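Side-chain contacts in endo-1,4-beta-mannanase (Eisenia fetida, PDB 5Y6T), which probably hydrolyses internal beta-1,4-mannosidic linkages of mannans, as a cold-adapted member of glycoside hydrolase family 5: residues Thr77-Gly82 with Thr89-Thr94; Asn83-Gly88 with Leu138-Asp143; Arg127-Ile132 with Trp195-Pro200; Gln144-Met149 with Asn209-Ala214. One frame throughout, in Å; residues are numbered along the deposited sequence.

Contact 1: Thr77-Gly82 with Thr89-Thr94; sequences TPEFDG and TDAQNT
The carboxylate of Glu79 has the methyl of Ala91 lying over one face: Ala91 CB sits 3.5 Å from Glu79 OE1 and almost as near to CD. CG is anti to the backbone N (chi1 -176°) and the chain then bends at chi2, which folds the carboxylate across the start of the Asp90-Asn93 type I turn. Toward the OE1 end a water donates to Glu79 OE1 and accepts from Ala91 N, bridging the segments. The second flat group, the Asp90 carboxylate, holds the 89-94 loop together and ties it to Asn40 and to Met95 at the start of helix 95-108: Thr89 OG1 lies 2.6 Å from Asp90 OD1, and Thr94 N donates to the syn lone pair of Asp90 OD2. Alongside, Thr77 CG2 packs 3.7 Å from Asp90 CB, the two side chains pointing the same way. Thr89 O is buried here without a conventional partner; Pro78 CA, just after a cis peptide, offers it a C-H...O contact of 3.3 Å. The contact leads from the hairpin of strands 79-80 and 86-88 into the next helix, with Pro78 and Thr89 on helix 135-152 and Thr77 OG1 bonded to His71.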
loop_
_atom_site.group_PDB
_atom_site.type_symbol
_atom_site.label_atom_id
_atom_site.label_comp_id
_atom_site.label_asym_id
_atom_site.label_seq_id
_atom_site.Cartn_x
_atom_site.Cartn_y
_atom_site.Cartn_z
ATOM N N THR A 77 2.010 -6.784 -16.843
ATOM C CA THR A 77 1.153 -7.745 -16.206
ATOM C C THR A 77 -0.081 -6.995 -15.719
ATOM O O THR A 77 -0.025 -5.767 -15.496
ATOM C CB THR A 77 1.838 -8.410 -15.009
ATOM O OG1 THR A 77 2.152 -7.442 -14.000
ATOM C CG2 THR A 77 3.121 -9.205 -15.481
ATOM N N PRO A 78 -1.186 -7.696 -15.490
ATOM C CA PRO A 78 -1.432 -9.101 -15.805
ATOM C C PRO A 78 -1.602 -9.432 -17.313
ATOM O O PRO A 78 -1.371 -8.577 -18.187
ATOM C CB PRO A 78 -2.715 -9.373 -15.049
ATOM C CG PRO A 78 -3.450 -8.080 -15.184
ATOM C CD PRO A 78 -2.416 -7.015 -15.021
ATOM N N GLU A 79 -1.894 -10.676 -17.602
ATOM C CA GLU A 79 -1.973 -11.116 -18.962
ATOM C C GLU A 79 -3.394 -11.056 -19.462
ATOM O O GLU A 79 -4.262 -11.760 -18.962
ATOM C CB GLU A 79 -1.452 -12.559 -19.070
ATOM C CG GLU A 79 -1.400 -13.075 -20.487
ATOM C CD GLU A 79 -0.309 -12.416 -21.367
ATOM O OE1 GLU A 79 0.493 -11.596 -20.895
ATOM O OE2 GLU A 79 -0.270 -12.729 -22.587
ATOM N N PHE A 80 -3.595 -10.185 -20.449
ATOM C CA PHE A 80 -4.905 -9.931 -21.043
ATOM C C PHE A 80 -5.021 -10.673 -22.358
ATOM O O PHE A 80 -4.075 -10.664 -23.140
ATOM C CB PHE A 80 -5.157 -8.435 -21.313
ATOM C CG PHE A 80 -5.157 -7.581 -20.080
ATOM C CD1 PHE A 80 -6.314 -7.438 -19.350
ATOM C CD2 PHE A 80 -4.033 -6.875 -19.692
ATOM C CE1 PHE A 80 -6.369 -6.668 -18.225
ATOM C CE2 PHE A 80 -4.062 -6.085 -18.533
ATOM C CZ PHE A 80 -5.249 -5.989 -17.794
ATOM N N ASP A 81 -6.194 -11.233 -22.626
ATOM C CA ASP A 81 -6.404 -11.823 -23.933
ATOM C C ASP A 81 -6.804 -10.727 -24.951
ATOM O O ASP A 81 -6.861 -9.516 -24.619
ATOM C CB ASP A 81 -7.355 -13.021 -23.839
ATOM C CG ASP A 81 -8.817 -12.626 -23.747
ATOM O OD1 ASP A 81 -9.217 -11.430 -23.820
ATOM O OD2 ASP A 81 -9.619 -13.579 -23.680
ATOM N N GLY A 82 -7.108 -11.133 -26.195
ATOM C CA GLY A 82 -7.450 -10.183 -27.230
ATOM C C GLY A 82 -8.720 -9.337 -27.067
ATOM O O GLY A 82 -8.929 -8.370 -27.777
ATOM N N THR A 89 -1.788 -14.242 -14.241
ATOM C CA THR A 89 -0.996 -13.153 -13.651
ATOM C C THR A 89 -0.007 -12.568 -14.641
ATOM O O THR A 89 0.448 -11.433 -14.485
ATOM C CB THR A 89 -0.189 -13.681 -12.435
ATOM O OG1 THR A 89 0.608 -14.884 -12.772
ATOM C CG2 THR A 89 -1.095 -14.062 -11.343
ATOM N N ASP A 90 0.485 -13.435 -15.528
ATOM C CA ASP A 90 1.522 -13.065 -16.482
ATOM C C ASP A 90 1.597 -14.136 -17.546
ATOM O O ASP A 90 1.091 -15.241 -17.320
ATOM C CB ASP A 90 2.882 -12.866 -15.839
ATOM C CG ASP A 90 3.412 -14.135 -15.199
ATOM O OD1 ASP A 90 2.814 -14.554 -14.177
ATOM O OD2 ASP A 90 4.464 -14.733 -15.715
ATOM N N ALA A 91 2.193 -13.801 -18.693
ATOM C CA ALA A 91 2.261 -14.767 -19.829
ATOM C C ALA A 91 2.935 -16.071 -19.516
ATOM O O ALA A 91 2.578 -17.071 -20.105
ATOM C CB ALA A 91 2.919 -14.164 -21.086
ATOM N N GLN A 92 3.938 -16.080 -18.630
ATOM C CA GLN A 92 4.706 -17.248 -18.366
ATOM C C GLN A 92 4.311 -17.941 -17.062
ATOM O O GLN A 92 4.969 -18.902 -16.644
ATOM C CB GLN A 92 6.196 -16.894 -18.351
ATOM C CG GLN A 92 6.717 -16.492 -19.707
ATOM C CD GLN A 92 8.087 -15.865 -19.685
ATOM O OE1 GLN A 92 8.365 -14.987 -20.479
ATOM N NE2 GLN A 92 8.973 -16.389 -18.868
ATOM N N ASN A 93 3.283 -17.409 -16.398
ATOM C CA ASN A 93 2.822 -17.865 -15.092
ATOM C C ASN A 93 4.007 -17.979 -14.105
ATOM O O ASN A 93 4.066 -18.902 -13.263
ATOM C CB ASN A 93 2.035 -19.173 -15.218
ATOM C CG ASN A 93 1.317 -19.558 -13.932
ATOM O OD1 ASN A 93 0.818 -18.680 -13.195
ATOM N ND2 ASN A 93 1.337 -20.861 -13.604
ATOM N N THR A 94 4.898 -16.984 -14.120
ATOM C CA THR A 94 5.939 -16.951 -13.052
ATOM C C THR A 94 5.671 -16.040 -11.842
ATOM O O THR A 94 6.382 -16.131 -10.836
ATOM C CB THR A 94 7.331 -16.635 -13.566
ATOM O OG1 THR A 94 7.499 -15.254 -13.852
ATOM C CG2 THR A 94 7.655 -17.549 -14.809
HETATM O O HOH W 1 1.920 -10.686 -18.757
#

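Contact 2: Asn83-Gly88 with Leu138-Asp143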
loop_
_atom_site.group_PDB
_atom_site.type_symbol
_atom_site.label_atom_id
_atom_site.label_comp_id
_atom_site.label_asym_id
_atom_site.label_seq_id
_atom_site.Cartn_x
_atom_site.Cartn_y
_atom_site.Cartn_z
ATOM N N ASN A 83 -9.594 -9.758 -26.160
ATOM C CA ASN A 83 -10.774 -9.042 -25.813
ATOM C C ASN A 83 -10.705 -8.309 -24.464
ATOM O O ASN A 83 -11.667 -7.696 -24.072
ATOM C CB ASN A 83 -11.944 -9.982 -25.780
ATOM C CG ASN A 83 -12.314 -10.479 -27.185
ATOM O OD1 ASN A 83 -12.404 -9.684 -28.099
ATOM N ND2 ASN A 83 -12.555 -11.768 -27.330
ATOM N N GLY A 84 -9.574 -8.388 -23.779
ATOM C CA GLY A 84 -9.346 -7.678 -22.509
ATOM C C GLY A 84 -9.684 -8.506 -21.291
ATOM O O GLY A 84 -9.626 -7.964 -20.196
ATOM N N TYR A 85 -10.066 -9.776 -21.467
ATOM C CA TYR A 85 -10.292 -10.672 -20.301
ATOM C C TYR A 85 -8.935 -11.110 -19.781
ATOM O O TYR A 85 -7.968 -11.351 -20.535
ATOM C CB TYR A 85 -11.146 -11.889 -20.643
ATOM C CG TYR A 85 -12.532 -11.425 -21.006
ATOM C CD1 TYR A 85 -13.456 -11.067 -20.050
ATOM C CD2 TYR A 85 -12.840 -11.197 -22.314
ATOM C CE1 TYR A 85 -14.678 -10.554 -20.369
ATOM C CE2 TYR A 85 -14.090 -10.674 -22.635
ATOM C CZ TYR A 85 -14.968 -10.348 -21.663
ATOM O OH TYR A 85 -16.208 -9.828 -21.992
ATOM N N VAL A 86 -8.822 -11.257 -18.476
ATOM C CA VAL A 86 -7.527 -11.690 -17.928
ATOM C C VAL A 86 -7.417 -13.241 -17.938
ATOM O O VAL A 86 -8.347 -13.935 -17.555
ATOM C CB VAL A 86 -7.316 -11.105 -16.487
ATOM C CG1 VAL A 86 -6.094 -11.707 -15.808
ATOM C CG2 VAL A 86 -7.246 -9.564 -16.498
ATOM N N VAL A 87 -6.268 -13.745 -18.362
ATOM C CA VAL A 87 -6.019 -15.175 -18.472
ATOM C C VAL A 87 -5.010 -15.681 -17.473
ATOM O O VAL A 87 -4.919 -16.894 -17.265
ATOM C CB VAL A 87 -5.615 -15.634 -19.903
ATOM C CG1 VAL A 87 -6.757 -15.406 -20.857
ATOM C CG2 VAL A 87 -4.296 -14.986 -20.364
ATOM N N GLY A 88 -4.360 -14.771 -16.758
ATOM C CA GLY A 88 -3.387 -15.175 -15.753
ATOM C C GLY A 88 -2.650 -13.994 -15.227
ATOM O O GLY A 88 -2.891 -12.863 -15.663
ATOM N N LEU A 138 -13.174 -7.464 -14.788
ATOM C CA LEU A 138 -12.651 -7.527 -13.425
ATOM C C LEU A 138 -12.779 -8.900 -12.821
ATOM O O LEU A 138 -11.848 -9.399 -12.177
ATOM C CB LEU A 138 -13.362 -6.461 -12.554
ATOM C CG LEU A 138 -12.894 -6.435 -11.101
ATOM C CD1 LEU A 138 -11.387 -6.200 -11.036
ATOM C CD2 LEU A 138 -13.746 -5.356 -10.402
ATOM N N GLN A 139 -13.919 -9.564 -13.048
ATOM C CA GLN A 139 -14.089 -10.869 -12.433
ATOM C C GLN A 139 -13.059 -11.897 -12.997
ATOM O O GLN A 139 -12.675 -12.797 -12.297
ATOM C CB GLN A 139 -15.508 -11.415 -12.660
ATOM C CG GLN A 139 -15.795 -12.628 -11.801
ATOM C CD GLN A 139 -15.810 -12.352 -10.315
ATOM O OE1 GLN A 139 -16.189 -11.233 -9.839
ATOM N NE2 GLN A 139 -15.298 -13.320 -9.547
ATOM N N THR A 140 -12.656 -11.768 -14.274
ATOM C CA THR A 140 -11.616 -12.601 -14.827
ATOM C C THR A 140 -10.238 -12.326 -14.214
ATOM O O THR A 140 -9.454 -13.227 -13.912
ATOM C CB THR A 140 -11.615 -12.571 -16.381
ATOM O OG1 THR A 140 -11.162 -11.280 -16.887
ATOM C CG2 THR A 140 -12.965 -13.056 -16.894
ATOM N N TYR A 141 -9.923 -11.057 -13.994
ATOM C CA TYR A 141 -8.759 -10.706 -13.149
ATOM C C TYR A 141 -8.797 -11.418 -11.824
ATOM O O TYR A 141 -7.816 -12.079 -11.377
ATOM C CB TYR A 141 -8.562 -9.166 -12.963
ATOM C CG TYR A 141 -7.348 -8.911 -12.095
ATOM C CD1 TYR A 141 -6.080 -9.161 -12.569
ATOM C CD2 TYR A 141 -7.471 -8.456 -10.762
ATOM C CE1 TYR A 141 -4.988 -9.051 -11.726
ATOM C CE2 TYR A 141 -6.409 -8.339 -9.947
ATOM C CZ TYR A 141 -5.149 -8.597 -10.433
ATOM O OH TYR A 141 -4.034 -8.529 -9.607
ATOM N N ILE A 142 -9.937 -11.298 -11.146
ATOM C CA ILE A 142 -10.068 -11.904 -9.836
ATOM C C ILE A 142 -9.880 -13.427 -9.853
ATOM O O ILE A 142 -9.151 -13.991 -9.049
ATOM C CB ILE A 142 -11.451 -11.520 -9.219
ATOM C CG1 ILE A 142 -11.399 -10.043 -8.782
ATOM C CG2 ILE A 142 -11.792 -12.334 -8.038
ATOM C CD1 ILE A 142 -12.724 -9.403 -8.403
ATOM N N ASP A 143 -10.488 -14.068 -10.814
ATOM C CA ASP A 143 -10.611 -15.540 -10.797
ATOM C C ASP A 143 -9.388 -16.175 -11.393
ATOM O O ASP A 143 -8.965 -17.233 -10.905
ATOM C CB ASP A 143 -11.786 -15.968 -11.658
ATOM C CG ASP A 143 -13.141 -15.738 -11.004
ATOM O OD1 ASP A 143 -13.249 -15.490 -9.771
ATOM O OD2 ASP A 143 -14.077 -15.754 -11.814
#
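Val86, on the short strand 86-88, passes over helix 135-152 with its CA 5.0 Å from that of Tyr141. The strand pairs with strand 79-80 through Val87 and Gly88, while the amide of Val86 faces the helix. There it donates to Thr140 OG1 at 2.8 Å, with an N-H...O angle of 162°. Thr140 OG1 stands between its own backbone N and carbonyl carbon (chi1 70°), and this hydroxyl also bonds back to Lys137 O one turn earlier. The other branch, CG2, meets the Tyr85 ring obliquely, 3.8 Å from Tyr85 CD1. Val86 sits beside Tyr141, the two side chains running the same way: Val86 CG2 is 3.8 Å from Tyr141 CB and reaches the ring at its edge, near the ring plane, and Val86 CB comes to 3.6 Å from Tyr141 N. Beyond the contact, the Tyr141 ring meets Trp118 and His71, and its OH is hydrogen-bonded to His71. Since a carbonyl can only accept, Thr140 must give its proton to Lys137 O and use a lone pair for Val86. One hydroxyl thus satisfies the Val86 amide and ties the strand to the helix, with apolar packing around that link.

Contact 3: Arg127-Ile132 with Trp195-Pro200; sequences RYRDLI and WADSIP
Arg129 and Asp197 approach from opposite directions and form a side-on salt bridge at the rim of what is, as in other family 5 enzymes, a (beta/alpha)8 barrel. It joins helix 126-133 to the loop that leads into helix 201-218. Both guanidinium donors converge on one oxygen: NE of Arg129 is 2.9 Å and NH2 of Arg129 2.8 Å from Asp197 OD2. That oxygen lies in the guanidinium plane, at the edge between the two nitrogens, but the carboxylate plane is turned 71° from it, and both donors use OD2, with Asp197 OD1 4.0 Å from NH2 of Arg129. The donors reach OD2 on its syn side, somewhat out of the carboxylate plane. Arg129 runs extended through chi2 and bends at chi3 (-66°), which swings NE and NH2 round to Asp197. Asp197 is modelled in two conformers and the bridge belongs to the one described, so its permanence is doubtful.

Next to the charged pair, Ile132 and Ile199 cross at about a right angle. They touch twice, CG2 of Ile132 on CG2 of Ile199 and CD1 on CD1. Phe207 and the side chain of Arg203 extend the packing round Ile132, and Tyr133 packs on Ile199. The two layers meet where the aliphatic part of the arginine slants over the isoleucine: Arg129 CG lies 4.2 Å from Ile199 CD1.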
loop_
_atom_site.group_PDB
_atom_site.type_symbol
_atom_site.label_atom_id
_atom_site.label_comp_id
_atom_site.label_asym_id
_atom_site.label_seq_id
_atom_site.Cartn_x
_atom_site.Cartn_y
_atom_site.Cartn_z
ATOM N N ARG A 127 -6.373 -1.513 -20.881
ATOM C CA ARG A 127 -6.859 -2.806 -20.362
ATOM C C ARG A 127 -7.099 -2.754 -18.885
ATOM O O ARG A 127 -8.092 -3.336 -18.385
ATOM C CB ARG A 127 -5.972 -3.936 -20.729
ATOM C CG ARG A 127 -5.907 -4.299 -22.229
ATOM C CD ARG A 127 -7.249 -4.733 -22.742
ATOM N NE ARG A 127 -7.051 -5.435 -24.026
ATOM C CZ ARG A 127 -7.997 -5.595 -24.916
ATOM N NH1 ARG A 127 -9.199 -5.191 -24.702
ATOM N NH2 ARG A 127 -7.713 -6.196 -26.083
ATOM N N TYR A 128 -6.257 -2.028 -18.178
ATOM C CA TYR A 128 -6.436 -1.847 -16.735
ATOM C C TYR A 128 -7.652 -0.943 -16.461
ATOM O O TYR A 128 -8.550 -1.265 -15.661
ATOM C CB TYR A 128 -5.112 -1.327 -16.169
ATOM C CG TYR A 128 -5.104 -0.624 -14.817
ATOM C CD1 TYR A 128 -5.975 -0.925 -13.832
ATOM C CD2 TYR A 128 -4.089 0.323 -14.522
ATOM C CE1 TYR A 128 -5.947 -0.274 -12.595
ATOM C CE2 TYR A 128 -4.006 0.950 -13.321
ATOM C CZ TYR A 128 -4.957 0.716 -12.340
ATOM O OH TYR A 128 -4.833 1.417 -11.179
ATOM N N ARG A 129 -7.751 0.152 -17.171
ATOM C CA ARG A 129 -8.908 1.028 -17.005
ATOM C C ARG A 129 -10.197 0.268 -17.241
ATOM O O ARG A 129 -11.181 0.429 -16.494
ATOM C CB ARG A 129 -8.826 2.242 -17.915
ATOM C CG ARG A 129 -9.863 3.325 -17.485
ATOM C CD ARG A 129 -9.947 4.532 -18.388
ATOM N NE ARG A 129 -8.736 5.319 -18.375
ATOM C CZ ARG A 129 -7.751 5.206 -19.242
ATOM N NH1 ARG A 129 -7.812 4.287 -20.215
ATOM N NH2 ARG A 129 -6.695 6.011 -19.113
ATOM N N ASP A 130 -10.176 -0.593 -18.243
ATOM C CA ASP A 130 -11.390 -1.347 -18.538
ATOM C C ASP A 130 -11.781 -2.304 -17.388
ATOM O O ASP A 130 -12.991 -2.530 -17.236
ATOM C CB ASP A 130 -11.228 -2.141 -19.831
ATOM C CG ASP A 130 -11.297 -1.245 -21.097
ATOM O OD1 ASP A 130 -11.561 -0.008 -21.021
ATOM O OD2 ASP A 130 -10.931 -1.776 -22.174
ATOM N N LEU A 131 -10.822 -2.768 -16.568
ATOM C CA LEU A 131 -11.178 -3.554 -15.360
ATOM C C LEU A 131 -11.965 -2.737 -14.349
ATOM O O LEU A 131 -12.747 -3.296 -13.577
ATOM C CB LEU A 131 -9.990 -4.120 -14.698
ATOM C CG LEU A 131 -9.094 -5.051 -15.516
ATOM C CD1 LEU A 131 -7.971 -5.577 -14.663
ATOM C CD2 LEU A 131 -9.925 -6.164 -16.173
ATOM N N ILE A 132 -11.716 -1.439 -14.323
ATOM C CA ILE A 132 -12.418 -0.540 -13.401
ATOM C C ILE A 132 -13.826 -0.290 -13.828
ATOM O O ILE A 132 -14.711 0.021 -13.013
ATOM C CB ILE A 132 -11.614 0.780 -13.256
ATOM C CG1 ILE A 132 -10.196 0.523 -12.708
ATOM C CG2 ILE A 132 -12.320 1.706 -12.284
ATOM C CD1 ILE A 132 -9.262 1.713 -12.740
ATOM N N TRP A 195 -4.813 14.040 -11.018
ATOM C CA TRP A 195 -3.746 14.482 -11.957
ATOM C C TRP A 195 -3.547 13.497 -13.111
ATOM O O TRP A 195 -3.020 13.854 -14.164
ATOM C CB TRP A 195 -2.415 14.643 -11.219
ATOM C CG TRP A 195 -1.857 13.405 -10.554
ATOM C CD1 TRP A 195 -1.035 12.478 -11.124
ATOM C CD2 TRP A 195 -2.065 12.970 -9.202
ATOM N NE1 TRP A 195 -0.695 11.539 -10.232
ATOM C CE2 TRP A 195 -1.313 11.805 -9.031
ATOM C CE3 TRP A 195 -2.734 13.516 -8.080
ATOM C CZ2 TRP A 195 -1.255 11.113 -7.806
ATOM C CZ3 TRP A 195 -2.742 12.809 -6.916
ATOM C CH2 TRP A 195 -2.001 11.596 -6.779
ATOM N N ALA A 196 -3.927 12.237 -12.932
ATOM C CA ALA A 196 -3.655 11.226 -13.948
ATOM C C ALA A 196 -4.912 10.700 -14.711
ATOM O O ALA A 196 -4.769 10.065 -15.739
ATOM C CB ALA A 196 -2.893 10.060 -13.302
ATOM N N ASP A 197 -6.122 10.845 -14.154
ATOM C CA ASP A 197 -7.339 10.502 -14.879
ATOM C C ASP A 197 -8.492 11.065 -14.026
ATOM O O ASP A 197 -8.230 11.706 -12.996
ATOM C CB ASP A 197 -7.469 9.000 -15.136
ATOM C CG ASP A 197 -7.584 8.632 -16.606
ATOM O OD1 ASP A 197 -7.725 9.524 -17.468
ATOM O OD2 ASP A 197 -7.510 7.422 -16.892
ATOM N N SER A 198 -9.707 10.841 -14.493
ATOM C CA SER A 198 -10.950 11.402 -13.929
ATOM C C SER A 198 -12.017 10.322 -13.835
ATOM O O SER A 198 -13.126 10.457 -14.373
ATOM C CB SER A 198 -11.488 12.555 -14.797
ATOM O OG SER A 198 -10.471 13.473 -15.122
ATOM N N ILE A 199 -11.706 9.249 -13.155
ATOM C CA ILE A 199 -12.630 8.140 -12.996
ATOM C C ILE A 199 -13.480 8.454 -11.782
ATOM O O ILE A 199 -12.962 8.925 -10.770
ATOM C CB ILE A 199 -11.818 6.845 -12.770
ATOM C CG1 ILE A 199 -10.945 6.546 -13.992
ATOM C CG2 ILE A 199 -12.738 5.616 -12.522
ATOM C CD1 ILE A 199 -10.035 5.335 -13.840
ATOM N N PRO A 200 -14.771 8.152 -11.847
ATOM C CA PRO A 200 -15.608 8.384 -10.663
ATOM C C PRO A 200 -15.134 7.663 -9.452
ATOM O O PRO A 200 -14.823 6.468 -9.529
ATOM C CB PRO A 200 -16.963 7.835 -11.089
ATOM C CG PRO A 200 -16.983 7.961 -12.587
ATOM C CD PRO A 200 -15.567 7.633 -12.988
#

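Contact 4: Gln144-Met149 with Asn209-Ala214; sequences QALVPM and NKQTAA
The amide of Gln211, whose CB and CG pack on Leu146, is gripped at both ends: its OE1 accepts from Trp118 NE1 and its NE2 donates to Phe207 O, one turn back in the same helix. These two bonds fix the rotation of the amide and satisfy it in a buried place. No hydrogen bond crosses between segments 144-149 and 209-214; the touching atoms are mostly carbon. Leu146 reaches across at about a right angle to Gln211, its CG anti to the backbone N (chi1 -171°), and puts CD2 3.9 Å from Gln211 CB. The same methyl lies 4.4 Å from Ala214 CB. One residue on, Val147 uses its CG2 branch, placed beside its own backbone N, to touch Ala214 CB at 4.0 Å. Ala214 thus meets both branched side chains, and the CA atoms of Val147 and Ala214, 6.5 Å apart, are the nearest pair across the segments. The two segments run roughly the same way, their axes 10.3 Å apart at closest and inclined by 34°.

Segment 144-149 opens with a wider pi-type turn at 144-146 and is kinked at Pro148, which has no amide hydrogen to give. On its inner side Leu146 rests on Leu117 of strand 112-119, as Gln211 does, while Met149 packs against helix 95-108; the pair is therefore two neighbouring outer helices of the barrel, seated on an inner strand.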
loop_
_atom_site.group_PDB
_atom_site.type_symbol
_atom_site.label_atom_id
_atom_site.label_comp_id
_atom_site.label_asym_id
_atom_site.label_seq_id
_atom_site.Cartn_x
_atom_site.Cartn_y
_atom_site.Cartn_z
ATOM N N GLN A 144 -8.793 -15.547 -12.429
ATOM C CA GLN A 144 -7.700 -16.142 -13.201
ATOM C C GLN A 144 -6.318 -15.718 -12.732
ATOM O O GLN A 144 -5.323 -16.375 -12.980
ATOM C CB GLN A 144 -7.787 -15.842 -14.703
ATOM C CG GLN A 144 -9.012 -16.343 -15.477
ATOM C CD GLN A 144 -9.667 -17.564 -14.924
ATOM O OE1 GLN A 144 -10.670 -17.480 -14.258
ATOM N NE2 GLN A 144 -9.132 -18.716 -15.248
ATOM N N ALA A 145 -6.243 -14.590 -12.049
ATOM C CA ALA A 145 -4.958 -14.069 -11.613
ATOM C C ALA A 145 -4.901 -13.938 -10.071
ATOM O O ALA A 145 -4.077 -14.620 -9.417
ATOM C CB ALA A 145 -4.627 -12.759 -12.353
ATOM N N LEU A 146 -5.780 -13.109 -9.498
ATOM C CA LEU A 146 -5.663 -12.693 -8.108
ATOM C C LEU A 146 -5.902 -13.841 -7.122
ATOM O O LEU A 146 -5.078 -14.105 -6.275
ATOM C CB LEU A 146 -6.605 -11.538 -7.834
ATOM C CG LEU A 146 -6.509 -10.809 -6.497
ATOM C CD1 LEU A 146 -5.117 -10.240 -6.186
ATOM C CD2 LEU A 146 -7.616 -9.782 -6.328
ATOM N N VAL A 147 -7.059 -14.499 -7.244
ATOM C CA VAL A 147 -7.397 -15.544 -6.283
ATOM C C VAL A 147 -6.377 -16.653 -6.284
ATOM O O VAL A 147 -5.892 -17.016 -5.207
ATOM C CB VAL A 147 -8.852 -16.048 -6.461
ATOM C CG1 VAL A 147 -9.071 -17.414 -5.756
ATOM C CG2 VAL A 147 -9.877 -14.978 -5.979
ATOM N N PRO A 148 -5.999 -17.180 -7.438
ATOM C CA PRO A 148 -4.979 -18.240 -7.405
ATOM C C PRO A 148 -3.628 -17.837 -6.782
ATOM O O PRO A 148 -3.063 -18.609 -5.988
ATOM C CB PRO A 148 -4.784 -18.579 -8.875
ATOM C CG PRO A 148 -6.151 -18.287 -9.464
ATOM C CD PRO A 148 -6.525 -16.975 -8.810
ATOM N N MET A 149 -3.173 -16.618 -7.112
ATOM C CA MET A 149 -1.967 -16.071 -6.519
ATOM C C MET A 149 -2.061 -15.913 -4.991
ATOM O O MET A 149 -1.184 -16.316 -4.237
ATOM C CB MET A 149 -1.585 -14.763 -7.217
ATOM C CG MET A 149 -0.417 -14.087 -6.594
ATOM S SD MET A 149 0.127 -12.718 -7.615
ATOM C CE MET A 149 -1.350 -11.765 -7.693
ATOM N N ASN A 209 -13.211 -2.589 -3.353
ATOM C CA ASN A 209 -14.055 -3.437 -2.541
ATOM C C ASN A 209 -14.049 -4.877 -3.065
ATOM O O ASN A 209 -13.870 -5.826 -2.301
ATOM C CB ASN A 209 -15.486 -2.877 -2.561
ATOM C CG ASN A 209 -16.511 -3.826 -1.882
ATOM O OD1 ASN A 209 -17.438 -4.289 -2.537
ATOM N ND2 ASN A 209 -16.341 -4.085 -0.571
ATOM N N LYS A 210 -14.247 -5.045 -4.371
ATOM C CA LYS A 210 -14.360 -6.395 -4.955
ATOM C C LYS A 210 -13.078 -7.167 -4.850
ATOM O O LYS A 210 -13.091 -8.369 -4.540
ATOM C CB LYS A 210 -14.938 -6.390 -6.383
ATOM C CG LYS A 210 -16.350 -5.812 -6.460
ATOM C CD LYS A 210 -16.856 -5.591 -7.891
ATOM C CE LYS A 210 -18.299 -5.056 -7.979
ATOM N NZ LYS A 210 -19.363 -6.016 -7.625
ATOM N N GLN A 211 -11.968 -6.520 -5.177
ATOM C CA GLN A 211 -10.671 -7.206 -5.045
ATOM C C GLN A 211 -10.251 -7.475 -3.616
ATOM O O GLN A 211 -9.733 -8.547 -3.316
ATOM C CB GLN A 211 -9.569 -6.478 -5.785
ATOM C CG GLN A 211 -9.759 -6.544 -7.274
ATOM C CD GLN A 211 -8.802 -5.619 -7.966
ATOM O OE1 GLN A 211 -7.657 -6.000 -8.273
ATOM N NE2 GLN A 211 -9.224 -4.379 -8.176
ATOM N N THR A 212 -10.610 -6.578 -2.710
ATOM C CA THR A 212 -10.306 -6.797 -1.301
ATOM C C THR A 212 -11.075 -8.032 -0.802
ATOM O O THR A 212 -10.511 -8.882 -0.106
ATOM C CB THR A 212 -10.560 -5.546 -0.437
ATOM O OG1 THR A 212 -9.666 -4.469 -0.828
ATOM C CG2 THR A 212 -10.297 -5.808 1.012
ATOM N N ALA A 213 -12.350 -8.117 -1.161
ATOM C CA ALA A 213 -13.195 -9.221 -0.754
ATOM C C ALA A 213 -12.555 -10.519 -1.307
ATOM O O ALA A 213 -12.433 -11.549 -0.597
ATOM C CB ALA A 213 -14.581 -9.055 -1.351
ATOM N N ALA A 214 -12.159 -10.482 -2.603
ATOM C CA ALA A 214 -11.610 -11.664 -3.231
ATOM C C ALA A 214 -10.327 -12.106 -2.536
ATOM O O ALA A 214 -10.163 -13.313 -2.293
ATOM C CB ALA A 214 -11.325 -11.455 -4.725
#

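Contacts 1 and 2 share the hairpin of strands 79-80 and 86-88, their centres 9 Å apart, and Glu79 O lies 2.9 Å from Val87 N in the ladder between them. Helix 135-152 then links contact 2 to contact 4, about 10 Å away between centres; Ile142 O lies 2.8 Å from Val147 N across the pi-type turn, and Tyr141 also touches Gln211. Contact 3 lies further along the rim, its centre about 20 Å from that of contact 1, yet Phe80 packs on Arg127 and Leu131. It stays clear of contact 4, nearest atoms about 6 Å apart. In this fold substrate is expected at the C-terminal ends of the barrel strands, the side from which the hairpin of contacts 1 and 2 and the loop of contact 3 also emerge.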